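Esterase family protein (Staphylococcus aureus, PDB 7L0A) probably hydrolyses S-formylglutathione to formate and glutathione, as a serine esterase of the alpha/beta-hydrolase fold. Local coordinates at residues P83-S88 against H97-Y102. Numbering follows the deposited sequence.
Sequences PNVDHS and HSYYDY
Tyr102 and Tyr99 both carry CG anti to the backbone N (chi1 167° and 174°), a torsion that, in the first turn of helix 99-113, places the Tyr102 hydroxyl at the carbonyl of Asn84 and the edge of the Tyr99 ring beside Val85. The setting is an alpha/beta-hydrolase fold, in which strand 79-83 of the central sheet runs out into a loop that leads through the short helix 88-91 to helix 99-113. How such a loop is tied to a helix further along the chain is well illustrated here, by one polar and one apolar link. In the polar link, the phenol OH of Tyr102 donates to Asn84 O at 2.7 Å, approaching in the carbonyl plane with a C=O...donor angle of 150°. The acceptor lies at the ring edge, so that Tyr102 CE2 also comes within 3.1 Å of Asn84 O, while Pro83 CB sits 3.9 Å from the same OH. A buried hydroxyl is thereby satisfied by a main-chain oxygen. One residue on, Val85 supplies the apolar link: CG1 meets the edge of the Tyr99 ring, 3.6 Å from CD1, and CG2 approaches CE1 more loosely. Tyr99 also stacks on Tyr90 and touches the residues of the probable nucleophile elbow, its side chain about 10 Å from that of Ser129, the predicted nucleophile. Each segment has its own internal brace. At the helix start, Ser98 N donates to Asp101 OD2 on the anti side of the carboxylate; in the loop, Asn84 ND2, with its acceptor close to the amide plane, reaches Asp86 OD1 at 3.0 Å from above the carboxylate plane.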
ATOM      1  N   PRO B  83      -1.549  -7.831  -8.738  1.00 13.18           N
ATOM      2  CA  PRO B  83      -1.480  -8.865  -7.708  1.00 15.59           C
ATOM      3  C   PRO B  83      -0.575 -10.010  -8.093  1.00 18.08           C
ATOM      4  O   PRO B  83      -0.448 -10.374  -9.268  1.00 17.20           O
ATOM      5  CB  PRO B  83      -2.929  -9.376  -7.608  1.00 15.04           C
ATOM      6  CG  PRO B  83      -3.498  -9.124  -8.963  1.00 17.38           C
ATOM      7  CD  PRO B  83      -2.836  -7.833  -9.456  1.00 14.25           C
ATOM      8  N   ASN B  84       0.033 -10.615  -7.071  1.00 17.38           N
ATOM      9  CA  ASN B  84       0.677 -11.901  -7.283  1.00 17.20           C
ATOM     10  C   ASN B  84      -0.376 -12.990  -7.489  1.00 17.65           C
ATOM     11  O   ASN B  84      -1.376 -13.051  -6.776  1.00 19.30           O
ATOM     12  CB  ASN B  84       1.530 -12.300  -6.090  1.00 17.56           C
ATOM     13  CG  ASN B  84       2.185 -13.642  -6.274  1.00 22.48           C
ATOM     14  OD1 ASN B  84       3.111 -13.792  -7.070  1.00 22.42           O
ATOM     15  ND2 ASN B  84       1.667 -14.658  -5.573  1.00 23.46           N
ATOM     16  N   VAL B  85      -0.132 -13.860  -8.464  1.00 17.12           N
ATOM     17  CA  VAL B  85      -1.012 -14.992  -8.733  1.00 17.15           C
ATOM     18  C   VAL B  85      -0.199 -16.280  -8.617  1.00 17.88           C
ATOM     19  O   VAL B  85       0.785 -16.476  -9.347  1.00 21.50           O
ATOM     20  CB  VAL B  85      -1.683 -14.866 -10.113  1.00 17.20           C
ATOM     21  CG1 VAL B  85      -2.581 -16.052 -10.358  1.00 19.08           C
ATOM     22  CG2 VAL B  85      -2.411 -13.561 -10.223  1.00 22.39           C
ATOM     23  N   ASP B  86      -0.548 -17.103  -7.642  1.00 19.42           N
ATOM     24  CA  ASP B  86       0.111 -18.396  -7.478  1.00 22.55           C
ATOM     25  C   ASP B  86      -0.469 -19.410  -8.463  1.00 19.10           C
ATOM     26  O   ASP B  86      -1.667 -19.377  -8.774  1.00 21.30           O
ATOM     27  CB  ASP B  86      -0.079 -18.941  -6.065  1.00 29.35           C
ATOM     28  CG  ASP B  86       0.719 -18.177  -5.028  1.00 44.01           C
ATOM     29  OD1 ASP B  86       1.796 -17.634  -5.381  1.00 42.13           O
ATOM     30  OD2 ASP B  86       0.269 -18.133  -3.862  1.00 49.03           O
ATOM     31  N   HIS B  87       0.383 -20.320  -8.951  1.00 18.82           N
ATOM     32  CA  HIS B  87      -0.101 -21.350  -9.873  1.00 19.66           C
ATOM     33  C   HIS B  87      -1.291 -22.111  -9.310  1.00 27.09           C
ATOM     34  O   HIS B  87      -2.229 -22.444 -10.039  1.00 20.80           O
ATOM     35  CB  HIS B  87       1.008 -22.348 -10.201  1.00 21.43           C
ATOM     36  CG  HIS B  87       2.081 -21.782 -11.076  1.00 21.52           C
ATOM     37  ND1 HIS B  87       2.933 -22.583 -11.795  1.00 19.50           N
ATOM     38  CD2 HIS B  87       2.430 -20.504 -11.355  1.00 27.21           C
ATOM     39  CE1 HIS B  87       3.767 -21.821 -12.483  1.00 25.62           C
ATOM     40  NE2 HIS B  87       3.466 -20.557 -12.248  1.00 22.00           N
ATOM     41  N   SER B  88      -1.252 -22.422  -8.021  1.00 21.71           N
ATOM     42  CA  SER B  88      -2.288 -23.255  -7.429  1.00 21.17           C
ATOM     43  C   SER B  88      -3.642 -22.557  -7.397  1.00 23.37           C
ATOM     44  O   SER B  88      -4.663 -23.236  -7.236  1.00 22.32           O
ATOM     45  CB  SER B  88      -1.871 -23.664  -6.018  1.00 24.39           C
ATOM     46  OG  SER B  88      -1.422 -22.527  -5.280  1.00 34.00           O
ATOM     47  N   HIS B  97     -12.529 -20.258  -3.404  1.00 21.58           N
ATOM     48  CA  HIS B  97     -11.192 -19.944  -2.916  1.00 21.83           C
ATOM     49  C   HIS B  97     -10.177 -19.971  -4.040  1.00 21.22           C
ATOM     50  O   HIS B  97      -8.984 -20.183  -3.781  1.00 21.44           O
ATOM     51  CB  HIS B  97     -10.798 -20.930  -1.828  1.00 27.38           C
ATOM     52  CG  HIS B  97     -11.728 -20.908  -0.664  1.00 29.81           C
ATOM     53  ND1 HIS B  97     -11.510 -20.117   0.439  1.00 25.22           N
ATOM     54  CD2 HIS B  97     -12.911 -21.532  -0.454  1.00 26.89           C
ATOM     55  CE1 HIS B  97     -12.497 -20.282   1.301  1.00 29.96           C
ATOM     56  NE2 HIS B  97     -13.367 -21.128   0.778  1.00 26.55           N
ATOM     57  N   SER B  98     -10.622 -19.773  -5.267  0.69 20.91           N
ATOM     58  CA  SER B  98      -9.805 -19.944  -6.458  0.69 19.30           C
ATOM     59  C   SER B  98      -9.438 -18.585  -7.048  0.69 17.67           C
ATOM     60  O   SER B  98      -9.854 -17.536  -6.546  0.69 19.43           O
ATOM     61  CB  SER B  98     -10.548 -20.805  -7.481  0.69 24.47           C
ATOM     62  OG  SER B  98     -10.738 -22.149  -7.017  0.69 21.20           O
ATOM     63  N   TYR B  99      -8.638 -18.629  -8.122  1.00 20.46           N
ATOM     64  CA  TYR B  99      -8.206 -17.450  -8.876  1.00 17.17           C
ATOM     65  C   TYR B  99      -9.297 -16.413  -9.066  1.00 18.57           C
ATOM     66  O   TYR B  99      -9.076 -15.220  -8.801  1.00 19.24           O
ATOM     67  CB  TYR B  99      -7.675 -17.936 -10.255  1.00 21.52           C
ATOM     68  CG  TYR B  99      -7.317 -16.839 -11.233  1.00 16.40           C
ATOM     69  CD1 TYR B  99      -6.141 -16.146 -11.093  1.00 18.44           C
ATOM     70  CD2 TYR B  99      -8.134 -16.527 -12.292  1.00 19.14           C
ATOM     71  CE1 TYR B  99      -5.799 -15.124 -11.952  1.00 19.13           C
ATOM     72  CE2 TYR B  99      -7.812 -15.495 -13.166  1.00 24.16           C
ATOM     73  CZ  TYR B  99      -6.619 -14.819 -13.001  1.00 23.39           C
ATOM     74  OH  TYR B  99      -6.274 -13.807 -13.881  1.00 23.35           O
ATOM     75  N   TYR B 100     -10.462 -16.843  -9.555  1.00 19.03           N
ATOM     76  CA  TYR B 100     -11.580 -15.933  -9.790  1.00 17.81           C
ATOM     77  C   TYR B 100     -11.929 -15.161  -8.523  1.00 20.88           C
ATOM     78  O   TYR B 100     -11.985 -13.923  -8.529  1.00 18.44           O
ATOM     79  CB  TYR B 100     -12.790 -16.725 -10.286  1.00 18.07           C
ATOM     80  CG  TYR B 100     -14.035 -15.947 -10.536  1.00 20.12           C
ATOM     81  CD1 TYR B 100     -14.241 -15.277 -11.742  1.00 25.98           C
ATOM     82  CD2 TYR B 100     -15.028 -15.904  -9.587  1.00 29.97           C
ATOM     83  CE1 TYR B 100     -15.437 -14.588 -11.969  1.00 25.08           C
ATOM     84  CE2 TYR B 100     -16.193 -15.192  -9.795  1.00 35.09           C
ATOM     85  CZ  TYR B 100     -16.383 -14.537 -10.989  1.00 37.62           C
ATOM     86  OH  TYR B 100     -17.556 -13.845 -11.192  1.00 51.09           O
ATOM     87  N   ASP B 101     -12.105 -15.877  -7.404  1.00 15.58           N
ATOM     88  CA  ASP B 101     -12.510 -15.242  -6.161  1.00 16.65           C
ATOM     89  C   ASP B 101     -11.405 -14.339  -5.637  1.00 15.48           C
ATOM     90  O   ASP B 101     -11.679 -13.281  -5.052  1.00 16.28           O
ATOM     91  CB  ASP B 101     -12.857 -16.311  -5.146  1.00 20.23           C
ATOM     92  CG  ASP B 101     -13.777 -17.379  -5.751  1.00 27.02           C
ATOM     93  OD1 ASP B 101     -14.993 -17.079  -5.860  1.00 28.17           O
ATOM     94  OD2 ASP B 101     -13.282 -18.467  -6.165  1.00 23.86           O
ATOM     95  N   TYR B 102     -10.162 -14.774  -5.806  1.00 17.15           N
ATOM     96  CA  TYR B 102      -9.020 -14.023  -5.298  1.00 14.99           C
ATOM     97  C   TYR B 102      -8.861 -12.689  -6.016  1.00 14.91           C
ATOM     98  O   TYR B 102      -8.640 -11.655  -5.368  1.00 16.07           O
ATOM     99  CB  TYR B 102      -7.756 -14.873  -5.431  1.00 17.23           C
ATOM    100  CG  TYR B 102      -6.463 -14.137  -5.234  1.00 14.28           C
ATOM    101  CD1 TYR B 102      -6.168 -13.486  -4.041  1.00 17.22           C
ATOM    102  CD2 TYR B 102      -5.549 -14.036  -6.281  1.00 14.68           C
ATOM    103  CE1 TYR B 102      -4.964 -12.803  -3.887  1.00 15.64           C
ATOM    104  CE2 TYR B 102      -4.360 -13.339  -6.134  1.00 18.03           C
ATOM    105  CZ  TYR B 102      -4.093 -12.736  -4.939  1.00 15.90           C
ATOM    106  OH  TYR B 102      -2.890 -12.042  -4.785  1.00 18.08           O
TER